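Predicted metal-dependent phosphohydrolase (Magnetospirillum magnetotacticum MS-1, PDB 3KH1) probably acts as a metal-dependent phosphohydrolase of the HD-domain family, perhaps removing the phosphate from deoxynucleoside 5'-monophosphates. Local coordinates at residues R28-T33 and L143-H148; M51-A56 and V63-V68. All blocks are in the same frame, centred on the assembly; numbering follows the deposited sequence.

Contact 1. Residues R28-T33 and L143-H148; sequences RQTLLT and LQPLLH
The imidazole of H148 is touched on one face by the methyl of T33 and at its edge by the backbone of L31. T33 CG2 sits over the middle of the ring, 3.7 Å from its centroid and 9° off the normal, a CH-pi contact. At the edge, H148 ND1 donates to L31 O over 2.8 Å with an N-H...O angle of 171°; the oxygen lies practically in the ring plane. The nearly straight bond fixes the ring's rotation and ties the short strand 30-31 to helix 132-151 of the largely helical HD domain. With CG of H148 anti to its own carbonyl carbon (chi1 -81°), the ring reaches out from the helix to meet the strand. The ring of H47 also meets it, at a steep angle. A phenylalanine in place of H148 would probably keep some of the packing under the T33 methyl but leave L31 O without its buried N-H donor. The two branches of T33 divide their work: CG2 covers the imidazole, while OG1 bonds to D21 of the second subunit, bringing the dimer partner up to this site. Before L31 on the strand, T30 crosses H148 at about a right angle, its CG2 3.7 Å from H148 CB, and its side chain also comes within about 3 Å of a bound calcium ion. R28 closes the other end of the contact. Its NE is paired with E39, whose carboxylate also takes a bond from Q144 NE2, and its NH2 reaches T30 OG1 in a weak bond. The same NH2 borders the helix at its kink, where P145 CG lies near the guanidinium plane, 3.7 Å from R28 NH2.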
loop_
_atom_site.group_PDB
_atom_site.type_symbol
_atom_site.label_atom_id
_atom_site.label_comp_id
_atom_site.label_asym_id
_atom_site.label_seq_id
_atom_site.Cartn_x
_atom_site.Cartn_y
_atom_site.Cartn_z
ATOM N N ARG A 28 -0.142 -2.314 14.426
ATOM C CA ARG A 28 -1.507 -2.122 14.875
ATOM C C ARG A 28 -1.913 -3.264 15.807
ATOM O O ARG A 28 -1.191 -4.255 15.957
ATOM C CB ARG A 28 -2.426 -2.129 13.653
ATOM C CG ARG A 28 -2.181 -0.963 12.736
ATOM C CD ARG A 28 -2.814 -1.075 11.378
ATOM N NE ARG A 28 -4.202 -1.440 11.454
ATOM C CZ ARG A 28 -5.249 -0.690 11.677
ATOM N NH1 ARG A 28 -5.131 0.615 11.676
ATOM N NH2 ARG A 28 -6.467 -1.277 11.762
ATOM N N GLN A 29 -3.107 -3.177 16.392
ATOM C CA GLN A 29 -3.660 -4.314 17.160
ATOM C C GLN A 29 -4.476 -5.297 16.325
ATOM O O GLN A 29 -4.700 -6.439 16.758
ATOM C CB GLN A 29 -4.523 -3.809 18.319
ATOM C CG GLN A 29 -3.706 -3.124 19.357
ATOM C CD GLN A 29 -2.663 -4.061 19.939
ATOM O OE1 GLN A 29 -3.010 -5.103 20.524
ATOM N NE2 GLN A 29 -1.376 -3.701 19.790
ATOM N N THR A 30 -4.894 -4.903 15.134
ATOM C CA THR A 30 -5.529 -5.780 14.172
ATOM C C THR A 30 -4.604 -6.908 13.842
ATOM O O THR A 30 -3.452 -6.688 13.614
ATOM C CB THR A 30 -5.844 -4.975 12.878
ATOM O OG1 THR A 30 -6.600 -3.772 13.202
ATOM C CG2 THR A 30 -6.512 -5.849 11.833
ATOM N N LEU A 31 -5.126 -8.122 13.844
ATOM C CA LEU A 31 -4.368 -9.293 13.412
ATOM C C LEU A 31 -4.614 -9.574 11.952
ATOM O O LEU A 31 -5.677 -9.298 11.423
ATOM C CB LEU A 31 -4.727 -10.530 14.231
ATOM C CG LEU A 31 -4.605 -10.413 15.753
ATOM C CD1 LEU A 31 -4.998 -11.747 16.433
ATOM C CD2 LEU A 31 -3.206 -9.998 16.146
ATOM N N LEU A 32 -3.610 -10.132 11.295
ATOM C CA LEU A 32 -3.890 -10.803 10.023
ATOM C C LEU A 32 -5.028 -11.821 10.223
ATOM O O LEU A 32 -5.264 -12.338 11.303
ATOM C CB LEU A 32 -2.637 -11.515 9.505
ATOM C CG LEU A 32 -1.648 -10.657 8.693
ATOM C CD1 LEU A 32 -1.360 -9.300 9.202
ATOM C CD2 LEU A 32 -0.450 -11.473 8.244
ATOM N N THR A 33 -5.694 -12.131 9.112
ATOM C CA THR A 33 -6.893 -12.992 9.146
ATOM C C THR A 33 -6.647 -14.397 9.662
ATOM O O THR A 33 -7.599 -15.038 10.150
ATOM C CB THR A 33 -7.614 -13.011 7.779
ATOM O OG1 THR A 33 -6.688 -13.521 6.805
ATOM C CG2 THR A 33 -8.156 -11.663 7.387
ATOM N N LEU A 143 -14.066 -0.218 8.176
ATOM C CA LEU A 143 -14.644 -1.531 7.829
ATOM C C LEU A 143 -13.631 -2.638 7.944
ATOM O O LEU A 143 -13.927 -3.741 8.421
ATOM C CB LEU A 143 -15.137 -1.457 6.397
ATOM C CG LEU A 143 -15.700 -2.742 5.775
ATOM C CD1 LEU A 143 -16.896 -3.301 6.581
ATOM C CD2 LEU A 143 -16.113 -2.538 4.306
ATOM N N GLN A 144 -12.426 -2.371 7.458
ATOM C CA GLN A 144 -11.439 -3.435 7.367
ATOM C C GLN A 144 -11.124 -4.149 8.705
ATOM O O GLN A 144 -11.040 -5.398 8.726
ATOM C CB GLN A 144 -10.192 -2.963 6.625
ATOM C CG GLN A 144 -9.091 -4.013 6.384
ATOM C CD GLN A 144 -8.012 -4.014 7.425
ATOM O OE1 GLN A 144 -8.131 -3.404 8.506
ATOM N NE2 GLN A 144 -6.870 -4.646 7.062
ATOM N N PRO A 145 -10.970 -3.417 9.816
ATOM C CA PRO A 145 -10.700 -4.118 11.064
ATOM C C PRO A 145 -11.860 -5.006 11.505
ATOM O O PRO A 145 -11.648 -5.983 12.217
ATOM C CB PRO A 145 -10.385 -3.014 12.078
ATOM C CG PRO A 145 -10.111 -1.862 11.247
ATOM C CD PRO A 145 -10.748 -1.966 9.943
ATOM N N LEU A 146 -13.080 -4.624 11.167
ATOM C CA LEU A 146 -14.253 -5.469 11.443
ATOM C C LEU A 146 -14.170 -6.786 10.693
ATOM O O LEU A 146 -14.402 -7.877 11.249
ATOM C CB LEU A 146 -15.554 -4.744 11.129
ATOM C CG LEU A 146 -15.771 -3.411 11.828
ATOM C CD1 LEU A 146 -17.125 -2.794 11.380
ATOM C CD2 LEU A 146 -15.672 -3.494 13.330
ATOM N N LEU A 147 -13.795 -6.687 9.418
ATOM C CA LEU A 147 -13.544 -7.883 8.616
ATOM C C LEU A 147 -12.529 -8.779 9.273
ATOM O O LEU A 147 -12.713 -10.009 9.356
ATOM C CB LEU A 147 -13.080 -7.508 7.208
ATOM C CG LEU A 147 -14.017 -6.676 6.313
ATOM C CD1 LEU A 147 -13.365 -6.361 4.969
ATOM C CD2 LEU A 147 -15.314 -7.364 6.057
ATOM N N HIS A 148 -11.448 -8.184 9.745
ATOM C CA HIS A 148 -10.371 -8.998 10.348
ATOM C C HIS A 148 -10.769 -9.590 11.690
ATOM O O HIS A 148 -10.499 -10.768 11.937
ATOM C CB HIS A 148 -9.103 -8.175 10.481
ATOM C CG HIS A 148 -8.323 -8.090 9.208
ATOM N ND1 HIS A 148 -7.012 -8.442 9.146
ATOM C CD2 HIS A 148 -8.687 -7.733 7.941
ATOM C CE1 HIS A 148 -6.601 -8.336 7.892
ATOM N NE2 HIS A 148 -7.595 -7.918 7.132
#

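Contact 2. Residues M51-A56 and V63-V68; sequences MAFLLA and VQIGRV
I65 dominates this junction and reaches residues 51-56 with both its branches. In the conformer described, one of two deposited, CG2 is anti to the backbone N and CG1 beside it (chi1 -68°), which spreads the two branches over different neighbours. The I65 CG2 methyl meets the F53 ring obliquely, 3.5 Å from F53 CD1, and also lies 3.8 Å from A52 O. The longer branch goes to the end of the segment, where I65 CG1 approaches A56 CB to 3.7 Å and I65 CD1 stands equally near that methyl. The F53 and I65 side chains lie antiparallel and pass one another, the phenyl group running toward helix 65-74 while the isoleucine runs back toward helix 41-54. Farther out, the ring comes near the backbone of G66, with F53 CZ 4.3 Å from G66 CA. It also touches A69 of the same helix and R70 of the second subunit, which places this aromatic close to the dimer interface. A52 buries about as much surface as F53. Its small methyl faces helix 65-74 and meets V68 one turn beyond I65, with A52 CB and V68 CG1 3.8 Å apart. No hydrogen bond crosses between the segments; the union is apolar. Helix 132-151 backs the same layer, with L140 against A52 and F136 against I65. Polar ties flank it: R67 forms salt bridges to D133 and E125, and the N-H of Q64, at the N-cap position, bonds to D133. L55 leaves helical geometry, and after a short loop the chain returns in nearly the opposite direction. Apolar side chains, among them the F53 ring, thus close an antiparallel helical hairpin, one building block of the mainly helical HD-domain bundle.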
loop_
_atom_site.group_PDB
_atom_site.type_symbol
_atom_site.label_atom_id
_atom_site.label_comp_id
_atom_site.label_asym_id
_atom_site.label_seq_id
_atom_site.Cartn_x
_atom_site.Cartn_y
_atom_site.Cartn_z
HETATM N N MSE A 51 -9.025 -1.764 -1.431
HETATM C CA MSE A 51 -10.476 -1.783 -1.205
HETATM C C MSE A 51 -11.176 -0.565 -1.814
HETATM O O MSE A 51 -12.293 -0.683 -2.287
HETATM C CB MSE A 51 -10.804 -1.813 0.291
HETATM C CG MSE A 51 -10.505 -3.141 0.961
HETATM SE SE MSE A 51 -10.537 -3.106 2.884
HETATM C CE MSE A 51 -12.465 -2.763 3.177
ATOM N N ALA A 52 -10.551 0.614 -1.785
ATOM C CA ALA A 52 -11.143 1.805 -2.400
ATOM C C ALA A 52 -11.482 1.538 -3.866
ATOM O O ALA A 52 -12.553 1.879 -4.313
ATOM C CB ALA A 52 -10.207 3.026 -2.230
ATOM N N PHE A 53 -10.537 0.967 -4.604
ATOM C CA PHE A 53 -10.773 0.681 -5.995
ATOM C C PHE A 53 -11.804 -0.425 -6.165
ATOM O O PHE A 53 -12.699 -0.330 -6.981
ATOM C CB PHE A 53 -9.453 0.318 -6.695
ATOM C CG PHE A 53 -8.556 1.483 -6.915
ATOM C CD1 PHE A 53 -8.914 2.501 -7.796
ATOM C CD2 PHE A 53 -7.361 1.564 -6.249
ATOM C CE1 PHE A 53 -8.073 3.570 -7.989
ATOM C CE2 PHE A 53 -6.468 2.630 -6.457
ATOM C CZ PHE A 53 -6.820 3.651 -7.307
ATOM N N LEU A 54 -11.701 -1.492 -5.390
ATOM C CA LEU A 54 -12.611 -2.628 -5.517
ATOM C C LEU A 54 -14.059 -2.279 -5.180
ATOM O O LEU A 54 -14.979 -2.800 -5.791
ATOM C CB LEU A 54 -12.167 -3.766 -4.602
ATOM C CG LEU A 54 -10.871 -4.488 -4.917
ATOM C CD1 LEU A 54 -10.365 -5.333 -3.726
ATOM C CD2 LEU A 54 -10.954 -5.345 -6.190
ATOM N N LEU A 55 -14.210 -1.385 -4.212
ATOM C CA LEU A 55 -15.523 -1.064 -3.625
ATOM C C LEU A 55 -16.016 0.303 -4.075
ATOM O O LEU A 55 -16.952 0.844 -3.501
ATOM C CB LEU A 55 -15.438 -1.159 -2.091
ATOM C CG LEU A 55 -15.092 -2.565 -1.552
ATOM C CD1 LEU A 55 -14.982 -2.532 -0.046
ATOM C CD2 LEU A 55 -16.124 -3.648 -1.994
ATOM N N ALA A 56 -15.413 0.830 -5.136
ATOM C CA ALA A 56 -15.703 2.188 -5.651
ATOM C C ALA A 56 -17.186 2.392 -5.919
ATOM O O ALA A 56 -17.710 3.481 -5.749
ATOM C CB ALA A 56 -14.913 2.451 -6.965
ATOM N N VAL A 63 -17.235 11.346 -5.069
ATOM C CA VAL A 63 -15.911 10.863 -4.662
ATOM C C VAL A 63 -14.961 10.647 -5.861
ATOM O O VAL A 63 -15.368 10.116 -6.901
ATOM C CB VAL A 63 -16.031 9.616 -3.797
ATOM C CG1 VAL A 63 -14.695 8.966 -3.594
ATOM C CG2 VAL A 63 -16.631 9.996 -2.433
ATOM N N GLN A 64 -13.693 11.082 -5.717
ATOM C CA GLN A 64 -12.661 10.798 -6.696
ATOM C C GLN A 64 -11.860 9.632 -6.134
ATOM O O GLN A 64 -11.099 9.772 -5.172
ATOM C CB GLN A 64 -11.767 12.013 -6.892
ATOM C CG GLN A 64 -12.469 13.191 -7.572
ATOM C CD GLN A 64 -11.465 14.182 -8.102
ATOM O OE1 GLN A 64 -10.898 13.991 -9.189
ATOM N NE2 GLN A 64 -11.143 15.190 -7.298
ATOM N N ILE A 65 -12.079 8.450 -6.694
ATOM C CA ILE A 65 -11.542 7.233 -6.111
ATOM C C ILE A 65 -10.001 7.215 -6.093
ATOM O O ILE A 65 -9.413 6.721 -5.157
ATOM C CB ILE A 65 -12.130 5.981 -6.812
ATOM C CG1 ILE A 65 -13.639 5.850 -6.496
ATOM C CG2 ILE A 65 -11.306 4.710 -6.510
ATOM C CD1 ILE A 65 -13.955 5.472 -5.050
ATOM N N GLY A 66 -9.343 7.736 -7.115
ATOM C CA GLY A 66 -7.895 7.803 -7.118
ATOM C C GLY A 66 -7.355 8.690 -6.010
ATOM O O GLY A 66 -6.307 8.423 -5.423
ATOM N N ARG A 67 -8.093 9.761 -5.725
ATOM C CA ARG A 67 -7.742 10.649 -4.645
ATOM C C ARG A 67 -7.963 10.001 -3.284
ATOM O O ARG A 67 -7.127 10.160 -2.387
ATOM C CB ARG A 67 -8.498 11.961 -4.791
ATOM C CG ARG A 67 -8.114 13.027 -3.790
ATOM C CD ARG A 67 -8.649 14.410 -4.197
ATOM N NE ARG A 67 -8.158 15.490 -3.353
ATOM C CZ ARG A 67 -8.648 15.752 -2.155
ATOM N NH1 ARG A 67 -9.645 15.007 -1.655
ATOM N NH2 ARG A 67 -8.128 16.747 -1.471
ATOM N N VAL A 68 -9.054 9.269 -3.141
ATOM C CA VAL A 68 -9.265 8.439 -1.945
ATOM C C VAL A 68 -8.093 7.473 -1.750
ATOM O O VAL A 68 -7.566 7.329 -0.630
ATOM C CB VAL A 68 -10.613 7.685 -2.015
ATOM C CG1 VAL A 68 -10.706 6.603 -0.921
ATOM C CG2 VAL A 68 -11.778 8.708 -1.888
#

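The centres of contacts 1 and 2 lie 20 Å apart, and helices 41-54 and 132-151 join them. The selenomethionine M51, on the first segment of contact 2, packs on residues 143-148 of contact 1: its SE is 3.8 Å from Q144 CB and its CE 3.8 Å from L143 CD2. Along the sequence, the hairpin of contact 2 falls within the excursion between residues 28-33 and 143-148. Contact 1 borders the bound calcium and probably the active site; contact 2 packs the helices farther away. Both reach the second subunit, through T33 in contact 1 and F53 in contact 2.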